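Local coordinates for putative membrane anchored protein (Corynebacterium diphtheriae, PDB 3LSO), which is of unknown function but is probably a membrane-anchored protein whose all-beta N-terminal domain belongs to the E-set clan, at residues T63-L68 against V142-L147; I96-N101 against L111-G116. All blocks are in the same frame, centred on the assembly; numbering follows the deposited sequence.

Contact 1. Residues T63-L68 against V142-L147; sequences TGFDAL and VRLQAL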
ATOM      1  N   THR B  63      -3.782  14.032 -11.010  1.00 31.84           N
ATOM      2  CA  THR B  63      -3.310  13.354 -12.223  1.00 31.82           C
ATOM      3  C   THR B  63      -4.289  13.566 -13.378  1.00 31.71           C
ATOM      4  O   THR B  63      -5.481  13.272 -13.258  1.00 32.18           O
ATOM      5  CB  THR B  63      -3.044  11.837 -11.994  1.00 32.01           C
ATOM      6  OG1 THR B  63      -1.860  11.673 -11.199  1.00 32.74           O
ATOM      7  CG2 THR B  63      -2.850  11.088 -13.312  1.00 31.66           C
ATOM      8  N   GLY B  64      -3.764  14.091 -14.484  1.00 31.30           N
ATOM      9  CA  GLY B  64      -4.519  14.276 -15.706  1.00 30.73           C
ATOM     10  C   GLY B  64      -4.998  12.969 -16.301  1.00 30.52           C
ATOM     11  O   GLY B  64      -4.350  11.934 -16.149  1.00 30.45           O
ATOM     12  N   PHE B  65      -6.147  13.027 -16.972  1.00 30.38           N
ATOM     13  CA  PHE B  65      -6.734  11.868 -17.653  1.00 30.15           C
ATOM     14  C   PHE B  65      -7.698  12.302 -18.757  1.00 30.04           C
ATOM     15  O   PHE B  65      -8.150  13.440 -18.777  1.00 29.79           O
ATOM     16  CB  PHE B  65      -7.434  10.936 -16.650  1.00 29.95           C
ATOM     17  CG  PHE B  65      -8.601  11.570 -15.937  1.00 29.54           C
ATOM     18  CD1 PHE B  65      -9.901  11.418 -16.429  1.00 28.70           C
ATOM     19  CD2 PHE B  65      -8.402  12.321 -14.776  1.00 28.65           C
ATOM     20  CE1 PHE B  65     -10.979  11.991 -15.777  1.00 28.08           C
ATOM     21  CE2 PHE B  65      -9.474  12.908 -14.118  1.00 27.30           C
ATOM     22  CZ  PHE B  65     -10.763  12.740 -14.613  1.00 27.78           C
ATOM     23  N   ASP B  66      -8.023  11.368 -19.646  1.00 30.29           N
ATOM     24  CA  ASP B  66      -8.777  11.650 -20.856  1.00 30.69           C
ATOM     25  C   ASP B  66     -10.179  11.057 -20.838  1.00 31.07           C
ATOM     26  O   ASP B  66     -10.359   9.887 -20.515  1.00 31.01           O
ATOM     27  CB  ASP B  66      -8.012  11.105 -22.063  1.00 30.67           C
ATOM     28  CG  ASP B  66      -6.650  11.741 -22.215  1.00 31.49           C
ATOM     29  OD1 ASP B  66      -6.608  12.975 -22.382  1.00 32.63           O
ATOM     30  OD2 ASP B  66      -5.620  11.023 -22.161  1.00 32.25           O
ATOM     31  N   ALA B  67     -11.168  11.880 -21.188  1.00 31.81           N
ATOM     32  CA  ALA B  67     -12.538  11.419 -21.429  1.00 32.35           C
ATOM     33  C   ALA B  67     -12.827  11.440 -22.930  1.00 32.93           C
ATOM     34  O   ALA B  67     -12.747  12.490 -23.570  1.00 33.02           O
ATOM     35  CB  ALA B  67     -13.522  12.282 -20.682  1.00 31.72           C
ATOM     36  N   LEU B  68     -13.125  10.272 -23.494  1.00 33.87           N
ATOM     37  CA  LEU B  68     -13.515  10.178 -24.902  1.00 35.21           C
ATOM     38  C   LEU B  68     -15.055  10.148 -25.054  1.00 35.89           C
ATOM     39  O   LEU B  68     -15.731   9.216 -24.598  1.00 36.16           O
ATOM     40  CB  LEU B  68     -12.831   8.983 -25.607  1.00 35.15           C
ATOM     41  CG  LEU B  68     -13.071   8.762 -27.121  1.00 36.24           C
ATOM     42  CD1 LEU B  68     -12.513   9.901 -28.009  1.00 36.46           C
ATOM     43  CD2 LEU B  68     -12.559   7.393 -27.618  1.00 36.17           C
ATOM     44  N   VAL B 142     -11.766  15.154 -23.951  1.00 36.20           N
ATOM     45  CA  VAL B 142     -11.592  16.139 -22.887  1.00 35.82           C
ATOM     46  C   VAL B 142     -10.531  15.681 -21.900  1.00 35.85           C
ATOM     47  O   VAL B 142     -10.596  14.567 -21.382  1.00 36.44           O
ATOM     48  CB  VAL B 142     -12.898  16.392 -22.097  1.00 35.74           C
ATOM     49  CG1 VAL B 142     -12.679  17.476 -21.070  1.00 34.92           C
ATOM     50  CG2 VAL B 142     -14.052  16.765 -23.022  1.00 35.46           C
ATOM     51  N   ARG B 143      -9.559  16.535 -21.618  1.00 35.67           N
ATOM     52  CA  ARG B 143      -8.593  16.227 -20.572  1.00 35.27           C
ATOM     53  C   ARG B 143      -8.944  16.930 -19.260  1.00 34.79           C
ATOM     54  O   ARG B 143      -9.141  18.140 -19.210  1.00 34.55           O
ATOM     55  CB  ARG B 143      -7.180  16.569 -21.019  1.00 35.64           C
ATOM     56  CG  ARG B 143      -6.106  15.990 -20.123  1.00 37.13           C
ATOM     57  CD  ARG B 143      -4.765  16.003 -20.807  1.00 39.20           C
ATOM     58  NE  ARG B 143      -3.750  15.387 -19.957  1.00 42.53           N
ATOM     59  CZ  ARG B 143      -3.547  14.072 -19.837  1.00 43.23           C
ATOM     60  NH1 ARG B 143      -4.299  13.206 -20.519  1.00 43.31           N
ATOM     61  NH2 ARG B 143      -2.592  13.623 -19.026  1.00 41.88           N
ATOM     62  N   LEU B 144      -9.024  16.149 -18.197  1.00 34.65           N
ATOM     63  CA  LEU B 144      -9.361  16.674 -16.890  1.00 34.44           C
ATOM     64  C   LEU B 144      -8.404  16.118 -15.845  1.00 34.55           C
ATOM     65  O   LEU B 144      -7.765  15.081 -16.057  1.00 34.28           O
ATOM     66  CB  LEU B 144     -10.787  16.267 -16.531  1.00 34.55           C
ATOM     67  CG  LEU B 144     -11.939  16.518 -17.523  1.00 34.79           C
ATOM     68  CD1 LEU B 144     -13.102  15.579 -17.259  1.00 33.71           C
ATOM     69  CD2 LEU B 144     -12.406  17.958 -17.476  1.00 33.63           C
ATOM     70  N   GLN B 145      -8.300  16.818 -14.720  1.00 34.61           N
ATOM     71  CA  GLN B 145      -7.766  16.216 -13.506  1.00 34.87           C
ATOM     72  C   GLN B 145      -8.706  16.473 -12.329  1.00 34.62           C
ATOM     73  O   GLN B 145      -9.386  17.504 -12.275  1.00 34.23           O
ATOM     74  CB  GLN B 145      -6.337  16.688 -13.216  1.00 35.13           C
ATOM     75  CG  GLN B 145      -6.140  18.194 -13.226  1.00 37.03           C
ATOM     76  CD  GLN B 145      -4.715  18.592 -12.858  1.00 39.60           C
ATOM     77  OE1 GLN B 145      -3.769  18.316 -13.604  1.00 40.01           O
ATOM     78  NE2 GLN B 145      -4.557  19.252 -11.706  1.00 40.16           N
ATOM     79  N   ALA B 146      -8.762  15.517 -11.404  1.00 34.66           N
ATOM     80  CA  ALA B 146      -9.558  15.670 -10.198  1.00 34.78           C
ATOM     81  C   ALA B 146      -8.740  16.396  -9.138  1.00 35.09           C
ATOM     82  O   ALA B 146      -7.517  16.272  -9.101  1.00 35.06           O
ATOM     83  CB  ALA B 146      -9.996  14.344  -9.706  1.00 34.74           C
ATOM     84  N   LEU B 147      -9.416  17.158  -8.283  1.00 35.51           N
ATOM     85  CA  LEU B 147      -8.727  18.065  -7.370  1.00 35.72           C
ATOM     86  C   LEU B 147      -8.350  17.375  -6.080  1.00 36.38           C
ATOM     87  O   LEU B 147      -7.189  17.420  -5.662  1.00 36.52           O
ATOM     88  CB  LEU B 147      -9.585  19.291  -7.063  1.00 35.52           C
ATOM     89  CG  LEU B 147     -10.297  19.975  -8.230  1.00 34.49           C
ATOM     90  CD1 LEU B 147     -11.044  21.204  -7.751  1.00 33.27           C
ATOM     91  CD2 LEU B 147      -9.323  20.328  -9.317  1.00 33.40           C
TER
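The ring of F65 has the carbonyl oxygen L144 O over one face, and the backbone nitrogen A146 N lies at its edge. T63 O, from two residues back in the same segment, also lies at the edge, in the ring plane. F65 CG sits between its backbone N and carbonyl carbon (chi1 63°), which brings the ring toward the partner strand. F65 CZ reaches L144 CB at 4.0 Å. The R143 guanidinium has the backbone of G64 and F65 over one face. The extended R143 chain carries it across strand 64-68 to the D66 carboxylate, which meets its edge, turned 44° from its plane. R143 NH1 and D66 OD1 are 3.0 Å apart, a salt bridge with a weak, bent hydrogen bond. Two antiparallel hydrogen-bonded pairs join the backbones. F65 N gives to L144 O at 2.8 Å, and L144 N returns to F65 O. A67 N gives to V142 O at 2.8 Å, nearly straight at 177°, and V142 N returns to A67 O. F65, A67, V142 and L144 line the buried face; D66 and R143 line the other. Such two-faced pairing is consistent with the beta-sandwich architecture of the E-set clan. The contact pairs strand 64-77 with strand 132-146. Strand 41-54 flanks the first on its other side, and strand 102-104 pairs antiparallel with the second, with V102 and L104 against L144.

Contact 2. Residues I96-N101 against L111-G116; sequences INVGKN and LSLSNG
The backbone of V98 and G99 turns both N-H groups toward one carbonyl oxygen, G116 O. V98 N reaches it at 2.8 Å with an N-H...O angle of 165°, nearly in line with the carbonyl. G99 N makes a longer, weak bond to the same oxygen at 3.3 Å. In return G116 CA makes a C-H...O contact with G99 O. Both glycines have positive phi, which suits a residue without a side chain. N97 holds the turn from within its own segment. Its CG lies anti to the backbone N (chi1 -168°), and N97 OD1 accepts from G99 N at 3.1 Å, in the plane of the amide carbonyl. This is an Asx turn, placed where strand 87-97 ends.

V98 and L113 supply the apolar touch. V98 CG2 meets L113 CD1 at 3.7 Å, one branch of each side chain doing the work. L113 also rests on V102 and L104, while V98 packs on L118 and F154. On the exposed side K100 and N115 lie alongside each other and point the same way. The K100 chain bends at chi2 (147°), and its CE comes close to N115 OD1.

The chemistry is therefore mainly backbone and polar. The short, near-straight V98 bond should carry the tie. The bent G99 bond probably adds little, since G99 N is shared with N97 OD1. The two bonds to G116 O tie the end of strand 87-97 to a beta-hairpin turn. That turn, close to type I', links strands 111-114 and 117-129 through N115 and G116.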
ATOM      1  N   ILE B  96     -22.670  19.529 -19.538  1.00 34.25           N
ATOM      2  CA  ILE B  96     -22.666  18.363 -18.683  1.00 33.51           C
ATOM      3  C   ILE B  96     -22.425  18.898 -17.296  1.00 33.73           C
ATOM      4  O   ILE B  96     -21.624  19.815 -17.117  1.00 33.76           O
ATOM      5  CB  ILE B  96     -21.527  17.379 -19.068  1.00 33.33           C
ATOM      6  CG1 ILE B  96     -21.598  16.966 -20.544  1.00 32.40           C
ATOM      7  CG2 ILE B  96     -21.504  16.152 -18.159  1.00 32.95           C
ATOM      8  CD1 ILE B  96     -22.921  16.435 -21.000  1.00 32.38           C
ATOM      9  N   ASN B  97     -23.150  18.356 -16.325  1.00 33.95           N
ATOM     10  CA  ASN B  97     -22.874  18.615 -14.922  1.00 34.49           C
ATOM     11  C   ASN B  97     -21.712  17.731 -14.506  1.00 34.58           C
ATOM     12  O   ASN B  97     -21.806  16.505 -14.579  1.00 34.62           O
ATOM     13  CB  ASN B  97     -24.109  18.315 -14.064  1.00 34.73           C
ATOM     14  CG  ASN B  97     -23.988  18.838 -12.635  1.00 35.04           C
ATOM     15  OD1 ASN B  97     -22.900  19.057 -12.110  1.00 35.85           O
ATOM     16  ND2 ASN B  97     -25.130  19.031 -11.998  1.00 37.50           N
ATOM     17  N   VAL B  98     -20.609  18.348 -14.088  1.00 34.84           N
ATOM     18  CA  VAL B  98     -19.449  17.567 -13.660  1.00 35.26           C
ATOM     19  C   VAL B  98     -19.134  17.711 -12.184  1.00 35.51           C
ATOM     20  O   VAL B  98     -18.239  17.045 -11.690  1.00 35.63           O
ATOM     21  CB  VAL B  98     -18.175  17.872 -14.484  1.00 35.08           C
ATOM     22  CG1 VAL B  98     -18.382  17.498 -15.943  1.00 34.81           C
ATOM     23  CG2 VAL B  98     -17.755  19.328 -14.317  1.00 35.00           C
ATOM     24  N   GLY B  99     -19.854  18.586 -11.491  1.00 36.03           N
ATOM     25  CA  GLY B  99     -19.586  18.836 -10.083  1.00 37.13           C
ATOM     26  C   GLY B  99     -18.319  19.643  -9.886  1.00 37.84           C
ATOM     27  O   GLY B  99     -17.560  19.880 -10.825  1.00 37.89           O
ATOM     28  N   LYS B 100     -18.081  20.058  -8.652  1.00 38.80           N
ATOM     29  CA  LYS B 100     -17.018  21.026  -8.374  1.00 39.58           C
ATOM     30  C   LYS B 100     -15.650  20.417  -8.039  1.00 39.67           C
ATOM     31  O   LYS B 100     -14.775  21.125  -7.564  1.00 40.13           O
ATOM     32  CB  LYS B 100     -17.481  22.029  -7.289  1.00 39.86           C
ATOM     33  CG  LYS B 100     -18.337  23.189  -7.853  1.00 40.40           C
ATOM     34  CD  LYS B 100     -19.412  23.689  -6.884  1.00 41.13           C
ATOM     35  CE  LYS B 100     -20.613  24.281  -7.653  1.00 40.30           C
ATOM     36  NZ  LYS B 100     -21.670  24.846  -6.761  1.00 38.84           N
ATOM     37  N   ASN B 101     -15.458  19.128  -8.330  1.00 39.73           N
ATOM     38  CA  ASN B 101     -14.245  18.392  -7.930  1.00 39.44           C
ATOM     39  C   ASN B 101     -13.242  18.176  -9.080  1.00 38.92           C
ATOM     40  O   ASN B 101     -12.347  17.320  -9.008  1.00 38.61           O
ATOM     41  CB  ASN B 101     -14.675  17.054  -7.311  1.00 39.95           C
ATOM     42  CG  ASN B 101     -13.532  16.289  -6.633  1.00 41.20           C
ATOM     43  OD1 ASN B 101     -12.504  16.856  -6.224  1.00 42.17           O
ATOM     44  ND2 ASN B 101     -13.729  14.977  -6.498  1.00 42.65           N
ATOM     45  N   LEU B 111     -13.475  24.402 -25.033  1.00 34.70           N
ATOM     46  CA  LEU B 111     -13.951  23.902 -23.750  1.00 34.80           C
ATOM     47  C   LEU B 111     -13.793  24.923 -22.630  1.00 34.92           C
ATOM     48  O   LEU B 111     -12.804  25.681 -22.577  1.00 34.85           O
ATOM     49  CB  LEU B 111     -13.283  22.578 -23.369  1.00 34.79           C
ATOM     50  CG  LEU B 111     -13.053  21.544 -24.473  1.00 35.12           C
ATOM     51  CD1 LEU B 111     -12.345  20.336 -23.910  1.00 35.85           C
ATOM     52  CD2 LEU B 111     -14.331  21.114 -25.130  1.00 34.99           C
ATOM     53  N   SER B 112     -14.781  24.935 -21.742  1.00 34.72           N
ATOM     54  CA  SER B 112     -14.753  25.794 -20.568  1.00 34.97           C
ATOM     55  C   SER B 112     -15.447  25.116 -19.392  1.00 34.75           C
ATOM     56  O   SER B 112     -16.274  24.221 -19.575  1.00 34.95           O
ATOM     57  CB  SER B 112     -15.403  27.143 -20.878  1.00 35.13           C
ATOM     58  OG  SER B 112     -16.721  26.967 -21.374  1.00 36.54           O
ATOM     59  N   LEU B 113     -15.106  25.555 -18.187  1.00 34.46           N
ATOM     60  CA  LEU B 113     -15.590  24.932 -16.981  1.00 34.47           C
ATOM     61  C   LEU B 113     -15.940  25.976 -15.940  1.00 34.77           C
ATOM     62  O   LEU B 113     -15.075  26.511 -15.258  1.00 34.85           O
ATOM     63  CB  LEU B 113     -14.540  23.957 -16.447  1.00 34.63           C
ATOM     64  CG  LEU B 113     -14.808  23.049 -15.236  1.00 34.40           C
ATOM     65  CD1 LEU B 113     -16.220  22.540 -15.184  1.00 34.39           C
ATOM     66  CD2 LEU B 113     -13.874  21.881 -15.296  1.00 34.70           C
ATOM     67  N   SER B 114     -17.224  26.255 -15.808  1.00 35.54           N
ATOM     68  CA  SER B 114     -17.676  27.237 -14.842  1.00 36.36           C
ATOM     69  C   SER B 114     -18.662  26.645 -13.836  1.00 36.73           C
ATOM     70  O   SER B 114     -19.715  26.119 -14.220  1.00 36.63           O
ATOM     71  CB  SER B 114     -18.306  28.432 -15.562  1.00 36.36           C
ATOM     72  OG  SER B 114     -18.695  29.427 -14.632  1.00 37.17           O
ATOM     73  N   ASN B 115     -18.312  26.741 -12.550  1.00 37.24           N
ATOM     74  CA  ASN B 115     -19.257  26.442 -11.471  1.00 37.52           C
ATOM     75  C   ASN B 115     -19.898  25.051 -11.686  1.00 37.18           C
ATOM     76  O   ASN B 115     -21.129  24.890 -11.721  1.00 36.95           O
ATOM     77  CB  ASN B 115     -20.295  27.590 -11.364  1.00 38.04           C
ATOM     78  CG  ASN B 115     -21.301  27.398 -10.229  1.00 39.28           C
ATOM     79  OD1 ASN B 115     -20.933  27.127  -9.079  1.00 40.29           O
ATOM     80  ND2 ASN B 115     -22.582  27.551 -10.554  1.00 39.16           N
ATOM     81  N   GLY B 116     -19.028  24.059 -11.866  1.00 36.59           N
ATOM     82  CA  GLY B 116     -19.439  22.673 -12.005  1.00 36.10           C
ATOM     83  C   GLY B 116     -19.996  22.279 -13.361  1.00 35.86           C
ATOM     84  O   GLY B 116     -20.334  21.111 -13.592  1.00 36.03           O
TER

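Both contacts lie in the N-terminal family region, with centres about 12 Å apart. Contact 1 is the more buried. It has four buried residues on one face, F65, A67, V142 and L144, and buries about twice the surface of contact 2, where K100 and N115 are exposed. Contact 1 is regular strand pairing, with an ion pair on its other face. Contact 2 joins a strand end to a turn, and it relies on a shared carbonyl and glycine geometry. It is nested in the chain between the two segments of contact 1. They hold different strands but meet directly: L147 N probably donates to N101 O at 3.0 Å, and V142 packs on L111. Strand 102-104 borders both.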